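Local atomic coordinates of CRISPR-associated protein Cse2 (Thermus thermophilus, PDB entry 2ZCA), a protein that probably takes part in CRISPR-based adaptive immunity against viruses, plasmids and other mobile genetic elements, as a member of the type I-E Cse2 family. Residues R13-Q17 / K18-A22; T21-R24 / A25-R29; G36-P39 / R40-P43; L104-D107 / R108-A112. One frame throughout, in Å; residues are numbered along the deposited sequence.

Overall arrangement
From the N terminus, contact 1 turns the chain from helix 3-15 into helix 20-29. Contact 2 continues along helix 20-29; Leu14 of contact 1 packs on Ala23 and Phe27 there. Contact 3 follows in the loop that closes onto helix 42-49, and it touches contact 2 where Tyr38 meets Arg29 and Ala26 meets Arg40 and Ala41. Contact 4 lies apart, between helices 96-104 and 111-121, its centre about 31 Å from that of contact 1 and beyond the chain's centre. Contacts 1 and 2 overlap at Thr21 and Ala22, the others follow in series, and none nests or crosses: three tie together the N-terminal helices, the fourth a later helix junction of this all-helical chain.

Contact 1: R13-Q17 / K18-A22; sequences RLQGQ and KAWTA
Gln15 lies alongside Trp20 and covers one face of its indole. The CG methylene of Gln15 makes a CH-pi contact, 3.7 Å from the centroid of the five-membered ring of Trp20 and only 11° off its normal. Nearer the backbone, Gln15 CA sits over the same ring system, 3.4 Å from Trp20 CD2. Gln15 CG, anti to the backbone N (178°), runs alongside the indole; the two side chains point the same way. The Gln15 amide does not lie flat on the ring but is tilted 35° to it, with NE2 3.6 Å from Trp20 NE1. That amide is held elsewhere: NE2 donates to the carbonyl of Asp73, and OE1 has a weak hydrogen bond with the Tyr69 hydroxyl. The overlap forms at a tight connection between two consecutive helices, where helix 3-15 gives way to helix 20-29 through a type I beta turn from Gln17 to Trp20. Trp20 N closes this turn on Gln17 O at 3.0 Å. Just before it, Gln17 N bonds to Leu14 O at 2.9 Å. Leu14 O in turn lies 3.4 Å from Trp20 CB, while the Leu14 side chain packs against Tyr44, Ala23 and Phe27.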
ATOM      1  N   ARG A  13       5.478   7.230  13.433  1.00 17.65           N
ATOM      2  CA  ARG A  13       6.517   7.538  14.408  1.00 20.79           C
ATOM      3  C   ARG A  13       7.777   7.984  13.663  1.00 19.82           C
ATOM      4  O   ARG A  13       8.443   8.941  14.067  1.00 19.63           O
ATOM      5  CB  ARG A  13       6.818   6.307  15.263  1.00 23.53           C
ATOM      6  CG  ARG A  13       7.906   6.517  16.295  1.00 32.72           C
ATOM      7  CD  ARG A  13       8.149   5.253  17.109  1.00 38.10           C
ATOM      8  NE  ARG A  13       9.182   5.451  18.123  1.00 44.10           N
ATOM      9  CZ  ARG A  13       9.591   4.509  18.967  1.00 47.10           C
ATOM     10  NH1 ARG A  13       9.056   3.296  18.921  1.00 48.56           N
ATOM     11  NH2 ARG A  13      10.535   4.780  19.860  1.00 48.69           N
ATOM     12  N   LEU A  14       8.089   7.286  12.573  1.00 18.24           N
ATOM     13  CA  LEU A  14       9.252   7.598  11.747  1.00 19.46           C
ATOM     14  C   LEU A  14       9.120   8.991  11.148  1.00 19.76           C
ATOM     15  O   LEU A  14      10.070   9.773  11.146  1.00 19.53           O
ATOM     16  CB  LEU A  14       9.377   6.591  10.600  1.00 20.68           C
ATOM     17  CG  LEU A  14      10.637   5.739  10.457  1.00 23.66           C
ATOM     18  CD1 LEU A  14      10.541   4.940   9.161  1.00 22.74           C
ATOM     19  CD2 LEU A  14      11.875   6.617  10.441  1.00 23.42           C
ATOM     20  N   GLN A  15       7.936   9.292  10.624  1.00 19.56           N
ATOM     21  CA  GLN A  15       7.687  10.585  10.009  1.00 20.17           C
ATOM     22  C   GLN A  15       7.813  11.719  11.022  1.00 21.90           C
ATOM     23  O   GLN A  15       8.047  12.870  10.653  1.00 22.26           O
ATOM     24  CB  GLN A  15       6.298  10.591   9.359  1.00 19.58           C
ATOM     25  CG  GLN A  15       5.907  11.916   8.724  1.00 22.00           C
ATOM     26  CD  GLN A  15       4.842  11.757   7.657  1.00 20.80           C
ATOM     27  OE1 GLN A  15       3.985  10.874   7.743  1.00 21.10           O
ATOM     28  NE2 GLN A  15       4.884  12.620   6.645  1.00 20.70           N
ATOM     29  N   GLY A  16       7.671  11.387  12.302  1.00 23.23           N
ATOM     30  CA  GLY A  16       7.784  12.398  13.340  1.00 26.81           C
ATOM     31  C   GLY A  16       9.211  12.583  13.825  1.00 29.17           C
ATOM     32  O   GLY A  16       9.492  13.477  14.625  1.00 30.47           O
ATOM     33  N   GLN A  17      10.115  11.736  13.338  1.00 30.67           N
ATOM     34  CA  GLN A  17      11.524  11.791  13.721  1.00 32.60           C
ATOM     35  C   GLN A  17      12.359  12.569  12.710  1.00 32.97           C
ATOM     36  O   GLN A  17      11.945  12.768  11.568  1.00 31.40           O
ATOM     37  CB  GLN A  17      12.097  10.377  13.844  1.00 33.06           C
ATOM     38  CG  GLN A  17      11.522   9.551  14.971  1.00 35.76           C
ATOM     39  CD  GLN A  17      12.057   8.134  14.965  1.00 37.62           C
ATOM     40  OE1 GLN A  17      13.267   7.917  14.921  1.00 39.97           O
ATOM     41  NE2 GLN A  17      11.156   7.160  15.013  1.00 38.72           N
ATOM     42  N   LYS A  18      13.545  12.993  13.135  1.00 34.10           N
ATOM     43  CA  LYS A  18      14.437  13.746  12.266  1.00 34.85           C
ATOM     44  C   LYS A  18      14.922  12.870  11.116  1.00 33.12           C
ATOM     45  O   LYS A  18      15.330  13.370  10.069  1.00 33.09           O
ATOM     46  CB  LYS A  18      15.638  14.271  13.063  1.00 38.78           C
ATOM     47  CG  LYS A  18      16.604  15.114  12.238  1.00 42.94           C
ATOM     48  CD  LYS A  18      17.732  15.693  13.084  1.00 46.46           C
ATOM     49  CE  LYS A  18      18.634  14.607  13.650  1.00 48.59           C
ATOM     50  NZ  LYS A  18      19.772  15.193  14.413  1.00 50.95           N
ATOM     51  N   ALA A  19      14.871  11.558  11.313  1.00 30.51           N
ATOM     52  CA  ALA A  19      15.310  10.623  10.287  1.00 28.14           C
ATOM     53  C   ALA A  19      14.286  10.476   9.161  1.00 25.52           C
ATOM     54  O   ALA A  19      14.529   9.760   8.191  1.00 24.38           O
ATOM     55  CB  ALA A  19      15.592   9.257  10.912  1.00 29.03           C
ATOM     56  N   TRP A  20      13.150  11.158   9.281  1.00 23.70           N
ATOM     57  CA  TRP A  20      12.108  11.056   8.259  1.00 22.32           C
ATOM     58  C   TRP A  20      12.591  11.425   6.861  1.00 21.18           C
ATOM     59  O   TRP A  20      12.364  10.680   5.911  1.00 21.46           O
ATOM     60  CB  TRP A  20      10.897  11.927   8.618  1.00 22.18           C
ATOM     61  CG  TRP A  20       9.836  11.947   7.534  1.00 19.07           C
ATOM     62  CD1 TRP A  20       9.333  13.047   6.902  1.00 20.33           C
ATOM     63  CD2 TRP A  20       9.179  10.813   6.944  1.00 19.77           C
ATOM     64  NE1 TRP A  20       8.408  12.672   5.953  1.00 20.75           N
ATOM     65  CE2 TRP A  20       8.295  11.307   5.958  1.00 19.31           C
ATOM     66  CE3 TRP A  20       9.256   9.428   7.150  1.00 19.48           C
ATOM     67  CZ2 TRP A  20       7.490  10.463   5.179  1.00 20.51           C
ATOM     68  CZ3 TRP A  20       8.455   8.588   6.375  1.00 20.37           C
ATOM     69  CH2 TRP A  20       7.585   9.112   5.402  1.00 18.11           C
ATOM     70  N   THR A  21      13.255  12.572   6.732  1.00 20.58           N
ATOM     71  CA  THR A  21      13.740  13.011   5.425  1.00 20.21           C
ATOM     72  C   THR A  21      14.498  11.905   4.705  1.00 18.31           C
ATOM     73  O   THR A  21      14.265  11.648   3.521  1.00 17.24           O
ATOM     74  CB  THR A  21      14.652  14.249   5.548  1.00 20.70           C
ATOM     75  OG1 THR A  21      13.883  15.354   6.044  1.00 19.60           O
ATOM     76  CG2 THR A  21      15.245  14.614   4.189  1.00 20.70           C
ATOM     77  N   ALA A  22      15.400  11.248   5.423  1.00 16.96           N
ATOM     78  CA  ALA A  22      16.186  10.161   4.857  1.00 16.28           C
ATOM     79  C   ALA A  22      15.311   8.930   4.602  1.00 15.16           C
ATOM     80  O   ALA A  22      15.489   8.232   3.605  1.00 14.26           O
ATOM     81  CB  ALA A  22      17.334   9.799   5.800  1.00 18.07           C
TER

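Contact 2: T21-R24 / A25-R29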
ATOM      1  N   THR A  21      13.255  12.572   6.732  1.00 20.58           N
ATOM      2  CA  THR A  21      13.740  13.011   5.425  1.00 20.21           C
ATOM      3  C   THR A  21      14.498  11.905   4.705  1.00 18.31           C
ATOM      4  O   THR A  21      14.265  11.648   3.521  1.00 17.24           O
ATOM      5  CB  THR A  21      14.652  14.249   5.548  1.00 20.70           C
ATOM      6  OG1 THR A  21      13.883  15.354   6.044  1.00 19.60           O
ATOM      7  CG2 THR A  21      15.245  14.614   4.189  1.00 20.70           C
ATOM      8  N   ALA A  22      15.400  11.248   5.423  1.00 16.96           N
ATOM      9  CA  ALA A  22      16.186  10.161   4.857  1.00 16.28           C
ATOM     10  C   ALA A  22      15.311   8.930   4.602  1.00 15.16           C
ATOM     11  O   ALA A  22      15.489   8.232   3.605  1.00 14.26           O
ATOM     12  CB  ALA A  22      17.334   9.799   5.800  1.00 18.07           C
ATOM     13  N   ALA A  23      14.376   8.667   5.510  1.00 15.02           N
ATOM     14  CA  ALA A  23      13.486   7.520   5.368  1.00 14.61           C
ATOM     15  C   ALA A  23      12.595   7.693   4.140  1.00 15.06           C
ATOM     16  O   ALA A  23      12.476   6.782   3.319  1.00 13.16           O
ATOM     17  CB  ALA A  23      12.631   7.359   6.622  1.00 16.51           C
ATOM     18  N   ARG A  24      11.971   8.863   4.020  1.00 13.77           N
ATOM     19  CA  ARG A  24      11.102   9.134   2.883  1.00 13.23           C
ATOM     20  C   ARG A  24      11.894   9.017   1.588  1.00 13.75           C
ATOM     21  O   ARG A  24      11.402   8.480   0.602  1.00 14.06           O
ATOM     22  CB  ARG A  24      10.491  10.538   2.970  1.00 15.14           C
ATOM     23  CG  ARG A  24       9.499  10.837   1.839  1.00 16.63           C
ATOM     24  CD  ARG A  24       9.066  12.299   1.823  1.00 20.56           C
ATOM     25  NE  ARG A  24       7.910  12.527   0.954  1.00 20.16           N
ATOM     26  CZ  ARG A  24       7.925  12.445  -0.374  1.00 20.65           C
ATOM     27  NH1 ARG A  24       9.042  12.139  -1.019  1.00 20.80           N
ATOM     28  NH2 ARG A  24       6.813  12.671  -1.063  1.00 20.55           N
ATOM     29  N   ALA A  25      13.123   9.527   1.594  1.00 12.69           N
ATOM     30  CA  ALA A  25      13.967   9.468   0.410  1.00 12.95           C
ATOM     31  C   ALA A  25      14.195   8.019  -0.006  1.00 12.93           C
ATOM     32  O   ALA A  25      14.137   7.690  -1.194  1.00 12.83           O
ATOM     33  CB  ALA A  25      15.306  10.158   0.681  1.00 15.31           C
ATOM     34  N   ALA A  26      14.448   7.151   0.971  1.00 12.25           N
ATOM     35  CA  ALA A  26      14.682   5.741   0.678  1.00 11.81           C
ATOM     36  C   ALA A  26      13.395   5.057   0.226  1.00 12.19           C
ATOM     37  O   ALA A  26      13.399   4.303  -0.748  1.00 11.48           O
ATOM     38  CB  ALA A  26      15.247   5.033   1.903  1.00 11.73           C
ATOM     39  N   PHE A  27      12.301   5.315   0.936  1.00 11.84           N
ATOM     40  CA  PHE A  27      11.022   4.713   0.579  1.00 11.84           C
ATOM     41  C   PHE A  27      10.567   5.177  -0.801  1.00 11.46           C
ATOM     42  O   PHE A  27      10.115   4.374  -1.621  1.00 10.31           O
ATOM     43  CB  PHE A  27       9.933   5.069   1.602  1.00 11.72           C
ATOM     44  CG  PHE A  27      10.124   4.443   2.958  1.00 14.02           C
ATOM     45  CD1 PHE A  27      10.797   3.234   3.103  1.00 12.73           C
ATOM     46  CD2 PHE A  27       9.574   5.040   4.090  1.00 13.53           C
ATOM     47  CE1 PHE A  27      10.918   2.628   4.359  1.00 15.15           C
ATOM     48  CE2 PHE A  27       9.688   4.442   5.349  1.00 14.66           C
ATOM     49  CZ  PHE A  27      10.361   3.234   5.482  1.00 12.19           C
ATOM     50  N   ARG A  28      10.683   6.476  -1.059  1.00 11.41           N
ATOM     51  CA  ARG A  28      10.257   7.020  -2.343  1.00 13.07           C
ATOM     52  C   ARG A  28      11.076   6.435  -3.487  1.00 13.51           C
ATOM     53  O   ARG A  28      10.526   6.025  -4.507  1.00 13.67           O
ATOM     54  CB  ARG A  28      10.369   8.549  -2.339  1.00 14.38           C
ATOM     55  CG  ARG A  28       9.944   9.193  -3.649  1.00 17.38           C
ATOM     56  CD  ARG A  28       8.458   8.975  -3.940  1.00 15.35           C
ATOM     57  NE  ARG A  28       8.080   9.533  -5.235  1.00 17.79           N
ATOM     58  CZ  ARG A  28       8.429   9.019  -6.410  1.00 20.60           C
ATOM     59  NH1 ARG A  28       9.167   7.916  -6.470  1.00 22.83           N
ATOM     60  NH2 ARG A  28       8.058   9.621  -7.532  1.00 21.23           N
ATOM     61  N   ARG A  29      12.390   6.385  -3.313  1.00 14.46           N
ATOM     62  CA  ARG A  29      13.254   5.842  -4.345  1.00 15.66           C
ATOM     63  C   ARG A  29      13.018   4.343  -4.557  1.00 15.36           C
ATOM     64  O   ARG A  29      13.194   3.840  -5.666  1.00 13.81           O
ATOM     65  CB  ARG A  29      14.721   6.104  -3.991  1.00 20.72           C
ATOM     66  CG  ARG A  29      15.721   5.506  -4.971  1.00 26.68           C
ATOM     67  CD  ARG A  29      15.466   5.971  -6.400  1.00 31.20           C
ATOM     68  NE  ARG A  29      16.442   5.409  -7.329  1.00 35.79           N
ATOM     69  CZ  ARG A  29      16.372   5.523  -8.653  1.00 38.65           C
ATOM     70  NH1 ARG A  29      15.367   6.182  -9.214  1.00 39.85           N
ATOM     71  NH2 ARG A  29      17.308   4.976  -9.416  1.00 39.99           N
TER
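Arg28 N donates to Arg24 O at 2.7 Å, the shortest of five successive i to i+4 bonds that make this run regular alpha-helix. Arg28 CB packs against the same oxygen, Arg24 O, at 3.1 Å. One residue earlier, Phe27 N meets Ala23 O at 2.8 Å with a nearly straight N-H (170°). Phe27 CG lies 3.3 Å from the same Ala23 O, which stands obliquely to the ring, and farther out Phe27 CE2 reaches Ala23 CB at 4.3 Å. On another face of the helix Arg24 and Arg28 run side by side. With its CG anti to the backbone N (-176°) and the chain extended to NE, Arg24 brings NH1 to 4.0 Å from Arg28 CB. The guanidinium planes are turned 43° apart and do not stack; the like charges, Arg24 NH1 and Arg28 NE, are 5.0 Å apart. A salt bridge from Arg24 NE to Asp73 probably offsets their repulsion. Within the helical bundle, Phe27 faces Leu11 of helix 3-15 and also meets Ala66 and Ala70 of helix 56-71, and Tyr44 of helix 42-49 covers Ala22, Ala23 and Ala26.

Contact 3: G36-P39 / R40-P43; sequences GAYP and RAMP
Tyr38 has CG anti to its own nitrogen (chi1 -174°), which carries the ring round beside Arg40 and Ala41, whereas Met42, with chi1 -64° and an extended chain beyond CG, reaches back past Pro39 toward Gly36. The backbone here is a short 3-10 turn leading into helix 42-49, and two successive i to i+3 bonds define it. Ala41 N donates to Tyr38 O at 3.1 Å, and Met42 N to Pro39 O, also at 3.1 Å. Pro39, the first residue in 3-10 conformation, has no N-H to offer.

The Tyr38 ring has the backbone N of Arg40 over one face, displaced toward the rim. Its CE2 touches Arg40 CB at 3.6 Å, and CD2 packs on Ala41 CB at 4.0 Å. The Arg40 guanidinium leads off from this contact, its plane 70° from that of the tyrosine ring. Phe33 meets the Tyr38 ring as well, and Arg29 and Phe27 of helix 20-29 touch Tyr38 and Ala41 respectively, so the turn is seated on the preceding helix. Met42, present as selenomethionine, lies back over the turn: CB lies 3.3 Å from Pro39 O, SE passes Pro39 CA at 4.1 Å, and the terminal CE stops 3.3 Å from Gly36 O.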
ATOM      1  N   GLY A  36      11.137  -4.662  -1.350  1.00  9.02           N
ATOM      2  CA  GLY A  36      12.077  -5.458  -0.581  1.00  9.47           C
ATOM      3  C   GLY A  36      13.401  -5.691  -1.276  1.00 10.83           C
ATOM      4  O   GLY A  36      14.233  -6.451  -0.781  1.00 10.08           O
ATOM      5  N   ALA A  37      13.606  -5.036  -2.414  1.00 10.78           N
ATOM      6  CA  ALA A  37      14.847  -5.197  -3.161  1.00 12.56           C
ATOM      7  C   ALA A  37      15.650  -3.902  -3.263  1.00 12.51           C
ATOM      8  O   ALA A  37      16.462  -3.749  -4.170  1.00 14.70           O
ATOM      9  CB  ALA A  37      14.547  -5.737  -4.557  1.00 13.84           C
ATOM     10  N   TYR A  38      15.414  -2.968  -2.342  1.00 11.83           N
ATOM     11  CA  TYR A  38      16.142  -1.699  -2.339  1.00 11.33           C
ATOM     12  C   TYR A  38      16.846  -1.603  -0.980  1.00 11.33           C
ATOM     13  O   TYR A  38      16.218  -1.325   0.041  1.00 10.33           O
ATOM     14  CB  TYR A  38      15.180  -0.516  -2.539  1.00 11.65           C
ATOM     15  CG  TYR A  38      15.889   0.814  -2.689  1.00 11.60           C
ATOM     16  CD1 TYR A  38      16.740   1.053  -3.768  1.00 14.33           C
ATOM     17  CD2 TYR A  38      15.757   1.812  -1.722  1.00 11.56           C
ATOM     18  CE1 TYR A  38      17.448   2.253  -3.877  1.00 14.05           C
ATOM     19  CE2 TYR A  38      16.462   3.015  -1.823  1.00 12.44           C
ATOM     20  CZ  TYR A  38      17.305   3.224  -2.903  1.00 14.79           C
ATOM     21  OH  TYR A  38      18.011   4.405  -3.003  1.00 18.08           O
ATOM     22  N   PRO A  39      18.166  -1.845  -0.955  1.00 12.01           N
ATOM     23  CA  PRO A  39      18.959  -1.801   0.277  1.00 12.28           C
ATOM     24  C   PRO A  39      18.750  -0.636   1.235  1.00 11.47           C
ATOM     25  O   PRO A  39      18.579  -0.852   2.433  1.00 13.52           O
ATOM     26  CB  PRO A  39      20.393  -1.868  -0.241  1.00 13.15           C
ATOM     27  CG  PRO A  39      20.258  -2.752  -1.438  1.00 13.10           C
ATOM     28  CD  PRO A  39      19.026  -2.169  -2.109  1.00 12.41           C
ATOM     29  N   ARG A  40      18.754   0.593   0.730  1.00 10.19           N
ATOM     30  CA  ARG A  40      18.612   1.745   1.620  1.00 11.76           C
ATOM     31  C   ARG A  40      17.301   1.848   2.404  1.00 10.36           C
ATOM     32  O   ARG A  40      17.231   2.555   3.411  1.00 11.43           O
ATOM     33  CB  ARG A  40      18.871   3.042   0.848  1.00 15.23           C
ATOM     34  CG  ARG A  40      20.294   3.147   0.297  1.00 22.43           C
ATOM     35  CD  ARG A  40      21.357   3.028   1.395  1.00 25.93           C
ATOM     36  NE  ARG A  40      22.705   2.912   0.834  1.00 31.75           N
ATOM     37  CZ  ARG A  40      23.825   2.832   1.550  1.00 32.70           C
ATOM     38  NH1 ARG A  40      23.779   2.854   2.877  1.00 32.14           N
ATOM     39  NH2 ARG A  40      24.997   2.720   0.935  1.00 34.06           N
ATOM     40  N   ALA A  41      16.266   1.146   1.963  1.00 10.44           N
ATOM     41  CA  ALA A  41      14.996   1.189   2.679  1.00 10.98           C
ATOM     42  C   ALA A  41      14.979   0.192   3.835  1.00 10.54           C
ATOM     43  O   ALA A  41      14.224   0.351   4.790  1.00 10.80           O
ATOM     44  CB  ALA A  41      13.839   0.887   1.723  1.00 10.47           C
HETATM   45  N   MSE A  42      15.827  -0.828   3.750  1.00 10.80           N
HETATM   46  CA  MSE A  42      15.869  -1.879   4.761  1.00 11.11           C
HETATM   47  C   MSE A  42      16.073  -1.450   6.214  1.00 10.30           C
HETATM   48  O   MSE A  42      15.411  -1.968   7.111  1.00 10.18           O
HETATM   49  CB  MSE A  42      16.903  -2.933   4.346  1.00 12.01           C
HETATM   50  CG  MSE A  42      16.509  -3.630   3.042  1.00 13.50           C
HETATM   51 SE   MSE A  42      17.693  -5.042   2.481  1.00 19.08          SE
HETATM   52  CE  MSE A  42      16.981  -5.361   0.708  1.00 14.60           C
ATOM     53  N   PRO A  43      16.983  -0.501   6.473  1.00 11.62           N
ATOM     54  CA  PRO A  43      17.188  -0.076   7.864  1.00 11.34           C
ATOM     55  C   PRO A  43      15.939   0.542   8.499  1.00 12.47           C
ATOM     56  O   PRO A  43      15.826   0.619   9.725  1.00 12.63           O
ATOM     57  CB  PRO A  43      18.324   0.941   7.748  1.00 13.05           C
ATOM     58  CG  PRO A  43      19.109   0.434   6.588  1.00 11.72           C
ATOM     59  CD  PRO A  43      18.018   0.073   5.596  1.00  9.91           C
TER

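Contact 4: L104-D107 / R108-A112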
ATOM      1  N   LEU A 104      -7.754  -5.634  -9.367  1.00 10.40           N
ATOM      2  CA  LEU A 104      -8.358  -6.764  -8.670  1.00 11.54           C
ATOM      3  C   LEU A 104      -7.911  -8.092  -9.288  1.00 13.11           C
ATOM      4  O   LEU A 104      -7.836  -9.110  -8.604  1.00 14.58           O
ATOM      5  CB  LEU A 104      -9.886  -6.677  -8.729  1.00 11.83           C
ATOM      6  CG  LEU A 104     -10.560  -5.455  -8.107  1.00 13.09           C
ATOM      7  CD1 LEU A 104     -12.074  -5.597  -8.250  1.00 14.58           C
ATOM      8  CD2 LEU A 104     -10.175  -5.343  -6.635  1.00 14.13           C
ATOM      9  N   GLU A 105      -7.608  -8.073 -10.582  1.00 12.34           N
ATOM     10  CA  GLU A 105      -7.198  -9.284 -11.299  1.00 13.57           C
ATOM     11  C   GLU A 105      -5.693  -9.549 -11.292  1.00 14.62           C
ATOM     12  O   GLU A 105      -5.245 -10.575 -11.794  1.00 15.94           O
ATOM     13  CB  GLU A 105      -7.685  -9.204 -12.752  1.00 14.50           C
ATOM     14  CG  GLU A 105      -9.196  -9.071 -12.886  1.00 12.53           C
ATOM     15  CD  GLU A 105      -9.628  -8.376 -14.170  1.00 13.50           C
ATOM     16  OE1 GLU A 105      -8.754  -7.993 -14.983  1.00 13.95           O
ATOM     17  OE2 GLU A 105     -10.852  -8.206 -14.361  1.00 13.61           O
ATOM     18  N   ALA A 106      -4.918  -8.640 -10.713  1.00 15.91           N
ATOM     19  CA  ALA A 106      -3.464  -8.782 -10.685  1.00 17.02           C
ATOM     20  C   ALA A 106      -2.946  -9.970  -9.883  1.00 18.09           C
ATOM     21  O   ALA A 106      -3.415 -10.235  -8.772  1.00 16.48           O
ATOM     22  CB  ALA A 106      -2.829  -7.494 -10.151  1.00 18.62           C
ATOM     23  N   ASP A 107      -1.974 -10.684 -10.449  1.00 18.16           N
ATOM     24  CA  ASP A 107      -1.380 -11.816  -9.746  1.00 18.29           C
ATOM     25  C   ASP A 107      -0.059 -11.380  -9.116  1.00 18.33           C
ATOM     26  O   ASP A 107       0.279 -10.196  -9.127  1.00 17.63           O
ATOM     27  CB  ASP A 107      -1.161 -13.020 -10.679  1.00 20.00           C
ATOM     28  CG  ASP A 107      -0.210 -12.727 -11.824  1.00 20.47           C
ATOM     29  OD1 ASP A 107       0.698 -11.883 -11.671  1.00 21.53           O
ATOM     30  OD2 ASP A 107      -0.365 -13.370 -12.883  1.00 22.77           O
ATOM     31  N   ARG A 108       0.689 -12.334  -8.572  1.00 18.29           N
ATOM     32  CA  ARG A 108       1.954 -12.018  -7.914  1.00 19.25           C
ATOM     33  C   ARG A 108       2.938 -11.178  -8.724  1.00 18.80           C
ATOM     34  O   ARG A 108       3.672 -10.366  -8.158  1.00 18.31           O
ATOM     35  CB  ARG A 108       2.648 -13.305  -7.458  1.00 22.26           C
ATOM     36  CG  ARG A 108       1.938 -14.024  -6.329  1.00 26.69           C
ATOM     37  CD  ARG A 108       2.800 -15.138  -5.751  1.00 30.58           C
ATOM     38  NE  ARG A 108       2.167 -15.793  -4.608  1.00 33.83           N
ATOM     39  CZ  ARG A 108       1.070 -16.541  -4.684  1.00 36.06           C
ATOM     40  NH1 ARG A 108       0.476 -16.734  -5.854  1.00 36.81           N
ATOM     41  NH2 ARG A 108       0.570 -17.103  -3.592  1.00 38.00           N
ATOM     42  N   ASP A 109       2.961 -11.359 -10.039  1.00 17.91           N
ATOM     43  CA  ASP A 109       3.900 -10.613 -10.874  1.00 17.86           C
ATOM     44  C   ASP A 109       3.416  -9.233 -11.311  1.00 16.43           C
ATOM     45  O   ASP A 109       4.182  -8.449 -11.870  1.00 16.78           O
ATOM     46  CB  ASP A 109       4.258 -11.431 -12.118  1.00 20.61           C
ATOM     47  CG  ASP A 109       4.794 -12.806 -11.777  1.00 23.43           C
ATOM     48  OD1 ASP A 109       5.707 -12.897 -10.928  1.00 23.26           O
ATOM     49  OD2 ASP A 109       4.306 -13.794 -12.363  1.00 24.72           O
ATOM     50  N   GLN A 110       2.152  -8.926 -11.039  1.00 15.54           N
ATOM     51  CA  GLN A 110       1.577  -7.650 -11.453  1.00 13.23           C
ATOM     52  C   GLN A 110       1.160  -6.718 -10.318  1.00 12.99           C
ATOM     53  O   GLN A 110       1.120  -5.500 -10.498  1.00 11.70           O
ATOM     54  CB  GLN A 110       0.335  -7.900 -12.313  1.00 15.92           C
ATOM     55  CG  GLN A 110       0.501  -8.912 -13.433  1.00 15.57           C
ATOM     56  CD  GLN A 110      -0.841  -9.377 -13.972  1.00 17.52           C
ATOM     57  OE1 GLN A 110      -1.636  -9.981 -13.248  1.00 16.28           O
ATOM     58  NE2 GLN A 110      -1.103  -9.090 -15.246  1.00 18.89           N
ATOM     59  N   ILE A 111       0.836  -7.290  -9.163  1.00 12.07           N
ATOM     60  CA  ILE A 111       0.346  -6.502  -8.035  1.00 12.66           C
ATOM     61  C   ILE A 111       1.169  -5.289  -7.594  1.00 11.91           C
ATOM     62  O   ILE A 111       0.605  -4.221  -7.358  1.00 10.61           O
ATOM     63  CB  ILE A 111       0.060  -7.415  -6.806  1.00 14.17           C
ATOM     64  CG1 ILE A 111      -0.627  -6.605  -5.702  1.00 14.55           C
ATOM     65  CG2 ILE A 111       1.345  -8.036  -6.292  1.00 14.52           C
ATOM     66  CD1 ILE A 111      -1.927  -5.961  -6.139  1.00 17.57           C
ATOM     67  N   ALA A 112       2.486  -5.429  -7.484  1.00 11.66           N
ATOM     68  CA  ALA A 112       3.302  -4.297  -7.056  1.00 12.59           C
ATOM     69  C   ALA A 112       3.182  -3.132  -8.038  1.00 13.25           C
ATOM     70  O   ALA A 112       2.951  -1.991  -7.638  1.00 13.49           O
ATOM     71  CB  ALA A 112       4.768  -4.722  -6.911  1.00 11.91           C
TER
HETATM   72  O   HOH W   1      -3.677 -11.790 -13.547  1.00 22.84           O
HETATM   73  O   HOH W   2       2.174 -14.624 -13.563  1.00 21.58           O
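Asp107 and Gln110 grip each other where the chain leaves helix 96-104 and turns into helix 111-121. Gln110 OE1 accepts from Asp107 N at 2.9 Å, in the carbonyl plane and on a lone pair. This bond, from the N-H of Asp107 to the side chain three residues on, is one half of a capping box. Asp107 supplies a further brace: its OD1 takes the N-H of Asp109 at 2.8 Å, forming an Asx turn, though the bond is bent (135°) and enters on the anti side, out of the carboxylate plane. Asp107 CG stands between the backbone N and the carbonyl carbon (chi1 62°), and from there OD1 reaches the N-H of Asp109.

The tight part is round Asp107 O and Ala106 CB. Asp107 O receives both Ile111 N and Gln110 N, each at 3.0 Å. Ala106 CB fills the inner side, 3.9 Å from Gln110 CB and 4.4 Å from Ile111 CD1, and Trp138 and Phe139 extend this apolar patch from Ile111.

The outer side is wet and more loosely joined. One water donates to Glu105 O and, at 2.7 Å, to Gln110 OE1, giving that oxygen a second donor. Another donates to both Asp107 OD2 and Asp109 OD2. Arg108 swings off to a cation-pi contact with Phe139. Clustered acids at this turn would probably interact favourably with the N-terminal dipole of helix 111-121, and the bridging water's donated hydrogens would probably ease their mutual repulsion.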